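Local structure of octaprenyl Pyrophosphate Synthase (3TC1) at residues V102-G105 with D106-S110; K111-F114 with E115-K118; S170-S173 with M174-L178; D200-L203 with D204-D208; F217-K221 with E222-T226. The protein probably catalyses the magnesium-dependent head-to-tail addition of isopentenyl diphosphate units to an allylic diphosphate primer, building the octaprenyl diphosphate chain. All coordinates share one frame; numbering follows the deposited sequence.

Contact 1. Residues V102-G105 with D106-S110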
loop_
_atom_site.group_PDB
_atom_site.type_symbol
_atom_site.label_atom_id
_atom_site.label_comp_id
_atom_site.label_asym_id
_atom_site.label_seq_id
_atom_site.Cartn_x
_atom_site.Cartn_y
_atom_site.Cartn_z
ATOM N N VAL B 102 3.608 -1.512 -7.628
ATOM C CA VAL B 102 2.677 -0.904 -6.681
ATOM C C VAL B 102 1.841 -1.978 -5.989
ATOM O O VAL B 102 1.733 -1.987 -4.765
ATOM C CB VAL B 102 1.722 0.102 -7.374
ATOM C CG1 VAL B 102 0.714 0.644 -6.368
ATOM C CG2 VAL B 102 2.518 1.249 -7.965
ATOM N N MET B 103 1.251 -2.877 -6.772
ATOM C CA MET B 103 0.439 -3.947 -6.201
ATOM C C MET B 103 1.274 -4.857 -5.309
ATOM O O MET B 103 0.811 -5.278 -4.249
ATOM C CB MET B 103 -0.225 -4.789 -7.296
ATOM C CG MET B 103 -1.390 -4.116 -8.005
ATOM S SD MET B 103 -2.679 -3.524 -6.879
ATOM C CE MET B 103 -2.817 -1.852 -7.413
ATOM N N LEU B 104 2.494 -5.169 -5.739
ATOM C CA LEU B 104 3.372 -6.026 -4.951
ATOM C C LEU B 104 3.648 -5.375 -3.599
ATOM O O LEU B 104 3.768 -6.055 -2.589
ATOM C CB LEU B 104 4.694 -6.280 -5.680
ATOM C CG LEU B 104 5.667 -7.174 -4.895
ATOM C CD1 LEU B 104 5.076 -8.566 -4.733
ATOM C CD2 LEU B 104 7.009 -7.243 -5.602
ATOM N N GLY B 105 3.749 -4.050 -3.592
ATOM C CA GLY B 105 3.973 -3.336 -2.350
ATOM C C GLY B 105 2.734 -3.432 -1.475
ATOM O O GLY B 105 2.824 -3.549 -0.252
ATOM N N ASP B 106 1.564 -3.387 -2.106
ATOM C CA ASP B 106 0.304 -3.482 -1.371
ATOM C C ASP B 106 0.177 -4.867 -0.758
ATOM O O ASP B 106 -0.359 -5.030 0.339
ATOM C CB ASP B 106 -0.889 -3.214 -2.297
ATOM C CG ASP B 106 -1.005 -1.755 -2.679
ATOM O OD1 ASP B 106 -0.356 -0.916 -2.015
ATOM O OD2 ASP B 106 -1.757 -1.446 -3.628
ATOM N N VAL B 107 0.664 -5.857 -1.495
ATOM C CA VAL B 107 0.665 -7.247 -1.051
ATOM C C VAL B 107 1.565 -7.376 0.181
ATOM O O VAL B 107 1.197 -8.014 1.168
ATOM C CB VAL B 107 1.205 -8.174 -2.159
ATOM C CG1 VAL B 107 1.620 -9.516 -1.566
ATOM C CG2 VAL B 107 0.135 -8.377 -3.236
ATOM N N PHE B 108 2.751 -6.773 0.121
ATOM C CA PHE B 108 3.665 -6.827 1.255
ATOM C C PHE B 108 3.024 -6.150 2.459
ATOM O O PHE B 108 3.037 -6.702 3.560
ATOM C CB PHE B 108 5.002 -6.150 0.925
ATOM C CG PHE B 108 6.070 -7.107 0.454
ATOM C CD1 PHE B 108 6.014 -7.669 -0.818
ATOM C CD2 PHE B 108 7.134 -7.445 1.288
ATOM C CE1 PHE B 108 7.003 -8.553 -1.257
ATOM C CE2 PHE B 108 8.128 -8.326 0.864
ATOM C CZ PHE B 108 8.064 -8.883 -0.415
ATOM N N TYR B 109 2.455 -4.966 2.247
ATOM C CA TYR B 109 1.798 -4.222 3.321
ATOM C C TYR B 109 0.626 -4.979 3.950
ATOM O O TYR B 109 0.521 -5.056 5.170
ATOM C CB TYR B 109 1.260 -2.879 2.815
ATOM C CG TYR B 109 2.261 -1.745 2.765
ATOM C CD1 TYR B 109 3.092 -1.469 3.854
ATOM C CD2 TYR B 109 2.341 -0.912 1.645
ATOM C CE1 TYR B 109 3.977 -0.390 3.830
ATOM C CE2 TYR B 109 3.220 0.171 1.612
ATOM C CZ TYR B 109 4.036 0.424 2.706
ATOM O OH TYR B 109 4.913 1.483 2.674
ATOM N N SER B 110 -0.264 -5.520 3.121
ATOM C CA SER B 110 -1.432 -6.231 3.642
ATOM C C SER B 110 -1.089 -7.553 4.334
ATOM O O SER B 110 -1.645 -7.864 5.388
ATOM C CB SER B 110 -2.473 -6.448 2.531
ATOM O OG SER B 110 -1.908 -7.039 1.378
#

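Contact 2. Residues K111-F114 with E115-K118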
loop_
_atom_site.group_PDB
_atom_site.type_symbol
_atom_site.label_atom_id
_atom_site.label_comp_id
_atom_site.label_asym_id
_atom_site.label_seq_id
_atom_site.Cartn_x
_atom_site.Cartn_y
_atom_site.Cartn_z
ATOM N N LYS B 111 -0.173 -8.327 3.756
ATOM C CA LYS B 111 0.226 -9.589 4.374
ATOM C C LYS B 111 0.873 -9.271 5.716
ATOM O O LYS B 111 0.637 -9.960 6.707
ATOM C CB LYS B 111 1.210 -10.352 3.479
ATOM C CG LYS B 111 1.771 -11.646 4.099
ATOM C CD LYS B 111 0.676 -12.653 4.477
ATOM C CE LYS B 111 1.275 -13.921 5.083
ATOM N NZ LYS B 111 0.259 -14.903 5.560
ATOM N N ALA B 112 1.677 -8.211 5.748
ATOM C CA ALA B 112 2.344 -7.808 6.977
ATOM C C ALA B 112 1.341 -7.381 8.047
ATOM O O ALA B 112 1.486 -7.749 9.209
ATOM C CB ALA B 112 3.326 -6.677 6.700
ATOM N N PHE B 113 0.325 -6.607 7.660
ATOM C CA PHE B 113 -0.685 -6.159 8.622
ATOM C C PHE B 113 -1.536 -7.320 9.103
ATOM O O PHE B 113 -1.986 -7.340 10.254
ATOM C CB PHE B 113 -1.621 -5.122 8.007
ATOM C CG PHE B 113 -2.545 -4.471 9.009
ATOM C CD1 PHE B 113 -2.113 -3.392 9.780
ATOM C CD2 PHE B 113 -3.839 -4.945 9.191
ATOM C CE1 PHE B 113 -2.963 -2.795 10.717
ATOM C CE2 PHE B 113 -4.694 -4.360 10.122
ATOM C CZ PHE B 113 -4.254 -3.279 10.888
ATOM N N PHE B 114 -1.778 -8.276 8.214
ATOM C CA PHE B 114 -2.580 -9.432 8.574
ATOM C C PHE B 114 -1.907 -10.147 9.738
ATOM O O PHE B 114 -2.552 -10.490 10.727
ATOM C CB PHE B 114 -2.716 -10.385 7.387
ATOM C CG PHE B 114 -3.473 -11.645 7.713
ATOM C CD1 PHE B 114 -4.858 -11.632 7.822
ATOM C CD2 PHE B 114 -2.792 -12.836 7.962
ATOM C CE1 PHE B 114 -5.558 -12.786 8.178
ATOM C CE2 PHE B 114 -3.482 -13.996 8.320
ATOM C CZ PHE B 114 -4.866 -13.971 8.429
ATOM N N GLU B 115 -0.601 -10.363 9.616
ATOM C CA GLU B 115 0.152 -11.031 10.662
ATOM C C GLU B 115 0.267 -10.126 11.891
ATOM O O GLU B 115 0.255 -10.599 13.032
ATOM C CB GLU B 115 1.544 -11.405 10.145
ATOM C CG GLU B 115 1.545 -12.398 8.987
ATOM C CD GLU B 115 0.809 -13.691 9.307
ATOM O OE1 GLU B 115 0.780 -14.089 10.489
ATOM O OE2 GLU B 115 0.270 -14.319 8.371
ATOM N N LEU B 116 0.364 -8.822 11.649
ATOM C CA LEU B 116 0.490 -7.834 12.721
ATOM C C LEU B 116 -0.672 -7.871 13.720
ATOM O O LEU B 116 -0.479 -7.668 14.925
ATOM C CB LEU B 116 0.608 -6.425 12.119
ATOM C CG LEU B 116 0.756 -5.246 13.089
ATOM C CD1 LEU B 116 1.995 -5.434 13.965
ATOM C CD2 LEU B 116 0.864 -3.947 12.293
ATOM N N SER B 117 -1.870 -8.142 13.223
ATOM C CA SER B 117 -3.057 -8.200 14.076
ATOM C C SER B 117 -2.954 -9.243 15.193
ATOM O O SER B 117 -3.748 -9.238 16.134
ATOM C CB SER B 117 -4.287 -8.495 13.222
ATOM O OG SER B 117 -4.176 -9.769 12.618
ATOM N N LYS B 118 -1.975 -10.134 15.094
ATOM C CA LYS B 118 -1.794 -11.176 16.097
ATOM C C LYS B 118 -0.826 -10.722 17.184
ATOM O O LYS B 118 -0.579 -11.442 18.156
ATOM C CB LYS B 118 -1.257 -12.445 15.429
ATOM C CG LYS B 118 -2.103 -12.939 14.263
ATOM C CD LYS B 118 -1.405 -14.067 13.519
ATOM C CE LYS B 118 -2.226 -14.540 12.332
ATOM N NZ LYS B 118 -1.495 -15.543 11.508
#

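Contact 3. Residues S170-S173 with M174-L178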
loop_
_atom_site.group_PDB
_atom_site.type_symbol
_atom_site.label_atom_id
_atom_site.label_comp_id
_atom_site.label_asym_id
_atom_site.label_seq_id
_atom_site.Cartn_x
_atom_site.Cartn_y
_atom_site.Cartn_z
ATOM N N SER B 170 9.627 0.480 15.491
ATOM C CA SER B 170 10.043 -0.915 15.432
ATOM C C SER B 170 10.692 -1.354 16.744
ATOM O O SER B 170 10.437 -2.456 17.233
ATOM C CB SER B 170 11.021 -1.133 14.276
ATOM O OG SER B 170 10.397 -0.871 13.034
ATOM N N LEU B 171 11.530 -0.493 17.310
ATOM C CA LEU B 171 12.200 -0.812 18.568
ATOM C C LEU B 171 11.236 -0.771 19.748
ATOM O O LEU B 171 11.339 -1.579 20.671
ATOM C CB LEU B 171 13.365 0.150 18.800
ATOM C CG LEU B 171 14.673 -0.312 18.147
ATOM C CD1 LEU B 171 15.641 0.842 18.015
ATOM C CD2 LEU B 171 15.275 -1.432 18.983
ATOM N N LYS B 172 10.309 0.180 19.715
ATOM C CA LYS B 172 9.320 0.323 20.774
ATOM C C LYS B 172 8.447 -0.927 20.783
ATOM O O LYS B 172 8.100 -1.449 21.844
ATOM C CB LYS B 172 8.467 1.569 20.520
ATOM C CG LYS B 172 7.447 1.881 21.602
ATOM C CD LYS B 172 6.592 3.088 21.215
ATOM C CE LYS B 172 5.514 3.374 22.251
ATOM N NZ LYS B 172 4.685 4.557 21.878
ATOM N N SER B 173 8.109 -1.416 19.594
ATOM C CA SER B 173 7.281 -2.606 19.471
ATOM C C SER B 173 7.976 -3.859 20.004
ATOM O O SER B 173 7.333 -4.704 20.624
ATOM C CB SER B 173 6.875 -2.824 18.013
ATOM O OG SER B 173 6.031 -1.773 17.570
ATOM N N MET B 174 9.279 -3.987 19.769
ATOM C CA MET B 174 9.995 -5.161 20.261
ATOM C C MET B 174 10.107 -5.090 21.783
ATOM O O MET B 174 9.991 -6.107 22.479
ATOM C CB MET B 174 11.388 -5.254 19.634
ATOM C CG MET B 174 12.165 -6.508 20.046
ATOM S SD MET B 174 11.366 -8.064 19.575
ATOM C CE MET B 174 11.935 -8.233 17.922
ATOM N N ALA B 175 10.325 -3.885 22.296
ATOM C CA ALA B 175 10.435 -3.685 23.733
ATOM C C ALA B 175 9.117 -4.093 24.394
ATOM O O ALA B 175 9.112 -4.750 25.439
ATOM C CB ALA B 175 10.754 -2.221 24.037
ATOM N N ILE B 176 8.004 -3.694 23.781
ATOM C CA ILE B 176 6.677 -4.028 24.288
ATOM C C ILE B 176 6.516 -5.549 24.317
ATOM O O ILE B 176 6.127 -6.121 25.335
ATOM C CB ILE B 176 5.564 -3.428 23.384
ATOM C CG1 ILE B 176 5.565 -1.900 23.496
ATOM C CG2 ILE B 176 4.203 -3.997 23.774
ATOM C CD1 ILE B 176 4.621 -1.201 22.515
ATOM N N LEU B 177 6.822 -6.190 23.192
ATOM C CA LEU B 177 6.722 -7.638 23.063
ATOM C C LEU B 177 7.563 -8.364 24.112
ATOM O O LEU B 177 7.116 -9.347 24.701
ATOM C CB LEU B 177 7.178 -8.077 21.665
ATOM C CG LEU B 177 7.093 -9.576 21.365
ATOM C CD1 LEU B 177 5.628 -9.990 21.301
ATOM C CD2 LEU B 177 7.793 -9.888 20.047
ATOM N N LEU B 178 8.777 -7.871 24.341
ATOM C CA LEU B 178 9.690 -8.481 25.302
ATOM C C LEU B 178 9.564 -7.920 26.710
ATOM O O LEU B 178 10.407 -8.178 27.573
ATOM C CB LEU B 178 11.131 -8.322 24.814
ATOM C CG LEU B 178 11.371 -8.890 23.412
ATOM C CD1 LEU B 178 12.829 -8.743 23.048
ATOM C CD2 LEU B 178 10.950 -10.357 23.362
#

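Contact 4. Residues D200-L203 with D204-D208. With MG (magnesium ion), chain D.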
loop_
_atom_site.group_PDB
_atom_site.type_symbol
_atom_site.label_atom_id
_atom_site.label_comp_id
_atom_site.label_asym_id
_atom_site.label_seq_id
_atom_site.Cartn_x
_atom_site.Cartn_y
_atom_site.Cartn_z
ATOM N N ASP B 200 23.243 8.881 5.828
ATOM C CA ASP B 200 22.898 8.361 4.517
ATOM C C ASP B 200 22.907 9.505 3.508
ATOM O O ASP B 200 23.416 9.360 2.396
ATOM C CB ASP B 200 21.526 7.707 4.529
ATOM C CG ASP B 200 21.146 7.174 3.177
ATOM O OD1 ASP B 200 21.716 6.140 2.763
ATOM O OD2 ASP B 200 20.293 7.806 2.525
ATOM N N ASP B 201 22.350 10.647 3.897
ATOM C CA ASP B 201 22.335 11.803 3.005
ATOM C C ASP B 201 23.771 12.271 2.787
ATOM O O ASP B 201 24.132 12.742 1.708
ATOM C CB ASP B 201 21.509 12.945 3.611
ATOM C CG ASP B 201 20.013 12.665 3.589
ATOM O OD1 ASP B 201 19.609 11.631 3.008
ATOM O OD2 ASP B 201 19.239 13.486 4.143
ATOM N N LEU B 202 24.596 12.132 3.820
ATOM C CA LEU B 202 25.987 12.544 3.732
ATOM C C LEU B 202 26.735 11.654 2.735
ATOM O O LEU B 202 27.473 12.148 1.882
ATOM C CB LEU B 202 26.636 12.477 5.119
ATOM C CG LEU B 202 28.068 13.002 5.255
ATOM C CD1 LEU B 202 28.143 14.431 4.745
ATOM C CD2 LEU B 202 28.500 12.933 6.716
ATOM N N LEU B 203 26.520 10.344 2.830
ATOM C CA LEU B 203 27.167 9.384 1.943
ATOM C C LEU B 203 26.775 9.527 0.473
ATOM O O LEU B 203 27.397 8.924 -0.406
ATOM C CB LEU B 203 26.898 7.959 2.427
ATOM C CG LEU B 203 27.631 7.608 3.725
ATOM C CD1 LEU B 203 27.225 6.219 4.202
ATOM C CD2 LEU B 203 29.137 7.685 3.484
ATOM N N ASP B 204 25.751 10.327 0.197
ATOM C CA ASP B 204 25.333 10.538 -1.181
ATOM C C ASP B 204 26.265 11.531 -1.848
ATOM O O ASP B 204 26.435 11.521 -3.070
ATOM C CB ASP B 204 23.916 11.109 -1.250
ATOM C CG ASP B 204 23.446 11.334 -2.690
ATOM O OD1 ASP B 204 23.316 10.347 -3.445
ATOM O OD2 ASP B 204 23.207 12.495 -3.074
ATOM N N ILE B 205 26.879 12.389 -1.042
ATOM C CA ILE B 205 27.750 13.415 -1.601
ATOM C C ILE B 205 29.199 13.407 -1.157
ATOM O O ILE B 205 29.955 14.317 -1.487
ATOM C CB ILE B 205 27.153 14.818 -1.350
ATOM C CG1 ILE B 205 26.827 15.007 0.139
ATOM C CG2 ILE B 205 25.900 14.990 -2.188
ATOM C CD1 ILE B 205 28.021 15.364 1.004
ATOM N N THR B 206 29.599 12.389 -0.413
ATOM C CA THR B 206 30.977 12.344 0.016
ATOM C C THR B 206 31.461 10.918 0.147
ATOM O O THR B 206 30.715 10.008 0.515
ATOM C CB THR B 206 31.194 13.111 1.342
ATOM O OG1 THR B 206 32.587 13.432 1.473
ATOM C CG2 THR B 206 30.744 12.276 2.539
ATOM N N GLN B 207 32.734 10.740 -0.162
ATOM C CA GLN B 207 33.338 9.429 -0.134
ATOM C C GLN B 207 33.363 8.676 1.165
ATOM O O GLN B 207 33.567 9.207 2.253
ATOM C CB GLN B 207 34.755 9.477 -0.701
ATOM C CG GLN B 207 34.779 9.171 -2.184
ATOM C CD GLN B 207 34.926 7.687 -2.497
ATOM O OE1 GLN B 207 34.698 6.827 -1.645
ATOM N NE2 GLN B 207 35.303 7.385 -3.735
ATOM N N ASP B 208 33.153 7.387 0.987
ATOM C CA ASP B 208 33.159 6.405 2.038
ATOM C C ASP B 208 34.569 5.856 1.931
ATOM O O ASP B 208 34.834 5.011 1.095
ATOM C CB ASP B 208 32.135 5.351 1.687
ATOM C CG ASP B 208 32.077 4.258 2.687
ATOM O OD1 ASP B 208 33.070 4.092 3.431
ATOM O OD2 ASP B 208 31.039 3.571 2.717
HETATM MG MG MG D . 20.323 8.148 0.314
HETATM O O HOH W 1 22.813 8.201 0.343
HETATM O O HOH W 2 20.612 5.955 -0.285
HETATM O O HOH W 3 20.095 10.355 0.726
HETATM O O HOH W 4 29.803 7.477 -0.204
HETATM O O HOH W 5 20.137 8.807 -1.940
HETATM O O HOH W 6 17.841 8.129 0.653
#

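Contact 5. Residues F217-K221 with E222-T226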
loop_
_atom_site.group_PDB
_atom_site.type_symbol
_atom_site.label_atom_id
_atom_site.label_comp_id
_atom_site.label_asym_id
_atom_site.label_seq_id
_atom_site.Cartn_x
_atom_site.Cartn_y
_atom_site.Cartn_z
ATOM N N PHE B 217 25.690 10.823 -5.654
ATOM C CA PHE B 217 25.209 12.167 -5.972
ATOM C C PHE B 217 23.858 12.045 -6.672
ATOM O O PHE B 217 23.637 12.580 -7.764
ATOM C CB PHE B 217 26.209 12.929 -6.851
ATOM C CG PHE B 217 27.181 13.766 -6.064
ATOM C CD1 PHE B 217 28.333 13.204 -5.530
ATOM C CD2 PHE B 217 26.916 15.113 -5.821
ATOM C CE1 PHE B 217 29.209 13.969 -4.764
ATOM C CE2 PHE B 217 27.784 15.887 -5.055
ATOM C CZ PHE B 217 28.933 15.313 -4.525
ATOM N N SER B 218 22.952 11.327 -6.016
ATOM C CA SER B 218 21.613 11.086 -6.538
ATOM C C SER B 218 20.550 12.042 -6.003
ATOM O O SER B 218 19.567 12.323 -6.685
ATOM C CB SER B 218 21.168 9.658 -6.193
ATOM O OG SER B 218 22.095 8.686 -6.652
ATOM N N ASP B 219 20.752 12.541 -4.788
ATOM C CA ASP B 219 19.757 13.392 -4.143
ATOM C C ASP B 219 19.369 14.730 -4.766
ATOM O O ASP B 219 18.211 14.917 -5.134
ATOM C CB ASP B 219 20.132 13.594 -2.665
ATOM C CG ASP B 219 20.163 12.282 -1.886
ATOM O OD1 ASP B 219 19.523 11.301 -2.337
ATOM O OD2 ASP B 219 20.812 12.227 -0.820
ATOM N N PHE B 220 20.309 15.665 -4.883
ATOM C CA PHE B 220 19.983 16.983 -5.439
ATOM C C PHE B 220 19.459 16.864 -6.872
ATOM O O PHE B 220 18.543 17.587 -7.280
ATOM C CB PHE B 220 21.220 17.889 -5.401
ATOM C CG PHE B 220 20.899 19.364 -5.400
ATOM C CD1 PHE B 220 19.979 19.889 -4.492
ATOM C CD2 PHE B 220 21.533 20.229 -6.285
ATOM C CE1 PHE B 220 19.693 21.252 -4.467
ATOM C CE2 PHE B 220 21.256 21.593 -6.270
ATOM C CZ PHE B 220 20.330 22.107 -5.358
ATOM N N LYS B 221 20.056 15.947 -7.626
ATOM C CA LYS B 221 19.667 15.687 -9.010
ATOM C C LYS B 221 18.201 15.261 -9.079
ATOM O O LYS B 221 17.527 15.479 -10.090
ATOM C CB LYS B 221 20.563 14.586 -9.588
ATOM C CG LYS B 221 20.147 14.063 -10.953
ATOM C CD LYS B 221 21.127 13.003 -11.450
ATOM C CE LYS B 221 21.138 11.779 -10.545
ATOM N NZ LYS B 221 22.151 10.778 -10.974
ATOM N N GLU B 222 17.717 14.656 -7.998
ATOM C CA GLU B 222 16.334 14.196 -7.924
ATOM C C GLU B 222 15.403 15.184 -7.227
ATOM O O GLU B 222 14.236 14.874 -7.001
ATOM C CB GLU B 222 16.253 12.854 -7.193
ATOM C CG GLU B 222 16.793 11.667 -7.963
ATOM C CD GLU B 222 16.541 10.362 -7.231
ATOM O OE1 GLU B 222 15.360 10.056 -6.952
ATOM O OE2 GLU B 222 17.519 9.645 -6.935
ATOM N N GLY B 223 15.918 16.355 -6.862
ATOM C CA GLY B 223 15.076 17.346 -6.216
ATOM C C GLY B 223 15.062 17.356 -4.696
ATOM O O GLY B 223 14.306 18.119 -4.091
ATOM N N LYS B 224 15.887 16.526 -4.065
ATOM C CA LYS B 224 15.931 16.487 -2.605
ATOM C C LYS B 224 17.019 17.408 -2.074
ATOM O O LYS B 224 18.196 17.171 -2.327
ATOM C CB LYS B 224 16.214 15.065 -2.114
ATOM C CG LYS B 224 15.145 14.043 -2.471
ATOM C CD LYS B 224 15.551 12.660 -1.996
ATOM C CE LYS B 224 14.543 11.609 -2.424
ATOM N NZ LYS B 224 15.011 10.236 -2.084
ATOM N N THR B 225 16.630 18.461 -1.352
ATOM C CA THR B 225 17.606 19.380 -0.776
ATOM C C THR B 225 17.945 18.865 0.622
ATOM O O THR B 225 17.330 19.266 1.612
ATOM C CB THR B 225 17.056 20.818 -0.670
ATOM O OG1 THR B 225 16.527 21.228 -1.940
ATOM C CG2 THR B 225 18.176 21.777 -0.279
ATOM N N THR B 226 18.926 17.968 0.685
ATOM C CA THR B 226 19.348 17.350 1.938
ATOM C C THR B 226 20.165 18.287 2.828
ATOM O O THR B 226 20.547 19.376 2.405
ATOM C CB THR B 226 20.149 16.060 1.661
ATOM O OG1 THR B 226 21.296 16.366 0.859
ATOM C CG2 THR B 226 19.283 15.059 0.893
HETATM O O HOH W 7 22.531 14.182 0.053
HETATM O O HOH W 8 17.676 10.272 -4.005
HETATM O O HOH W 9 17.342 10.729 -0.126
#

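Contact 1. Residues V102-G105 with D106-S110
Leu104 and Phe108, one helical turn apart, lie side by side and point the same way. The leucine's CD1 methyl stands 4.0 Å from Phe108 CE1, while Leu104 O sits in the plane of the aromatic ring at its edge, 3.3 Å from Phe108 CD1. Leu104 owes this position to a first torsion that sets CG opposite its backbone N (chi1 180°), which turns the branched end back toward the Phe108 ring although CB points away from 106-110. On another side of the turn, the bent chain of Met103 crosses Asp106 and brings CE to 4.0 Å from OD2. That carboxylate oxygen is gripped from across the dimer interface, by ND1 of His76 of the second subunit. Behind these side chains runs regular i to i+4 bonding, from Asp106 N to Val102 O through Tyr109 N to Gly105 O. Ser110 adds a second donor one turn later: its OG lies 2.7 Å from Asp106 O and reaches it from the opposite face to the backbone N of the same serine. Within helix 92-116 the turn is thus two-sided, with Leu104 and Phe108 against helix 23-29, Phe108 and Tyr109 also against helix 53-80, and Met103 and Asp106 facing the partner subunit.

Contact 2. Residues K111-F114 with E115-K118
Glu115 is shared between two lysines, one on each carboxylate oxygen: Lys111 takes OE2 from the preceding turn and Lys118 takes OE1 from the end of the segment. The result is a salt-bridge network with i to i+4 and i to i+3 spacings near the close of helix 92-116. Lys111 NZ lies 2.9 Å from Glu115 OE2 and uses the anti lone pair, the one turned away from the other oxygen. Lys118 NZ, also 2.9 Å from Glu115 OE1, comes instead from the syn side, 28° out of the carboxylate plane. Bends at chi2 in both Lys111 (58°) and Glu115 (-56°) bring the first pair together, whereas Lys118 arrives with its chain extended beyond CG. The two ammonium groups are 6.2 Å apart, Lys111 NZ to Lys118 NZ, with the carboxylate between them; Lys111 also bridges to Glu19. Phe114 stands beside the network, its edge toward Glu115 OE2, 3.4 Å from CD2, with ring and carboxylate planes steeply turned against each other. Phe113 and Leu116 meet through CD1 and CD2 respectively; the phenylalanine stacks on Phe113 of the second subunit, and the leucine packs on helix 121-144. Between Glu115 and Lys118, the hydroxyl of Ser117 folds back along the chain and donates to the carbonyl of Phe114, with OG 2.6 Å from O.

Contact 3. Residues S170-S173 with M174-L178
Ser170 meets Met174 through the backbone: its carbonyl O accepts from Met174 N at 3.2 Å, and Met174 CB is 3.8 Å from the same Ser170 O. From CB the Met174 chain bends at chi2 and chi3 and leads away from the first segment. Leu171 receives Ala175 N at its O, and the alanine methyl rests 3.5 Å from both Leu171 O and Lys172 O. This is the last full stretch of helix 152-177, an alpha-helix inside the all-helical prenyl synthase fold, and its side chains fan out to several neighbouring helices: Met174 to Ala59 and Cys63 of helix 53-80, Leu171 to Phe188 of helix 182-205, and Ser173 to Ile123, Ala126 and Leu127 of helix 121-144. Lys172 is fully extended from the backbone, its CG coming within 4.3 Å of Ile176 CD1. Ile176 is set more closely over the lysine's carbonyl: with CG1 opposite its own carbonyl carbon (chi1 -68°), CG1 approaches Lys172 O to 3.1 Å, beside the backbone bond that the same oxygen accepts from Ile176 N. Ser173 turns its hydroxyl back to Ala169 O, one turn earlier, as Ser170 does to Phe166 O. The carbonyl of Ser173 takes Leu177 N at 3.0 Å, while the CB of that leucine stands 3.5 Å from the same Ser173 O.

Contact 4. Residues D200-L203 with D204-D208
Asp204 lies one turn beyond Asp201, and its CB rests 3.4 Å from Asp201 O, the acceptor for Asp204 N. CG stands opposite the backbone N (chi1 -180°), which leads the carboxylate away from 200-203; at the tip OD1 accepts from Ser218 N and OD2 from Asp219 N, clamping the following loop with both oxygens. The sequence from Asp200 to Asp204 reads DDLLD, the second aspartate-rich motif of polyprenyl synthases. Its first member reaches the metal: Asp200 OD2 binds magnesium at 2.2 Å, and five waters complete an octahedral shell. Asp201 acts from the second shell, its OD1 accepting from a metal-bound water at 2.7 Å, while Tyr155 and Gln197 hold its carboxylate. Behind the acidic face, Leu202 puts CD1 3.9 Å from Ile205 CD1, the two side chains crossing at about a right angle, and its CG 3.9 Å from Thr206 CG2. Ile205 N bonds Leu202 O at 3.0 Å from above the carbonyl plane, a tightened turn as the helix runs out. Helix 182-205 therefore ends with Leu202, Ile205 and Thr206 against helix 268-286, Ile205 also touching helix 227-233, and its acidic face turned to the magnesium.

Contact 5. Residues F217-K221 with E222-T226
Asp219 and Thr226 cross at about a right angle, the aspartate's OD2 standing 3.6 Å from the threonine's CG2. A water ties their polar ends, donating to Asp219 OD2 at 2.7 Å and accepting from Thr226 OG1. Phe220 and Thr225, by contrast, run side by side and point the same way; the ring turns its edge to Lys224 O, which lies in its plane 3.9 Å from CD1, and to Thr225 OG1. Lys224 is extended beyond CG; its NZ is 4.6 Å from Asp219 OD1, and two waters bridge them, each with one weak bond. Glu222 lies back over the first turn, CG 3.1 Å from Ser218 O. In the backbone, Asp219 O takes Lys224 N at 3.0 Å and Glu222 N from the opposite face of its plane, while Gly223 N reaches Phe220 O. Gly223 has a positive phi (94°), a setting that calls for glycine. The six-to-one and five-to-two bonds, with this glycine after the turn, fit a Schellman motif. It shapes the loop before helix 227-233 that lines the magnesium site, the side chain of Asp219 lying about 4 Å from the magnesium beside the second aspartate-rich motif of a polyprenyl synthase.

Followed from the N terminus, the five contacts come strictly in series: each joins adjoining segments, so none closes a long loop, and none nests in or crosses another. Contacts 1 and 2 occupy successive turns of helix 92-116, and both face the second subunit. Contact 3 finishes helix 152-177, with nearest atoms about 7 Å from contact 2 on the same side of the chain's centre. The next helix, 182-205, carries the chain across to contact 4, whose centre is 31 Å from that of contact 3. Contact 5 follows in the loop before helix 227-233 and touches contact 4 beside the magnesium site, well away from the dimer-facing turns.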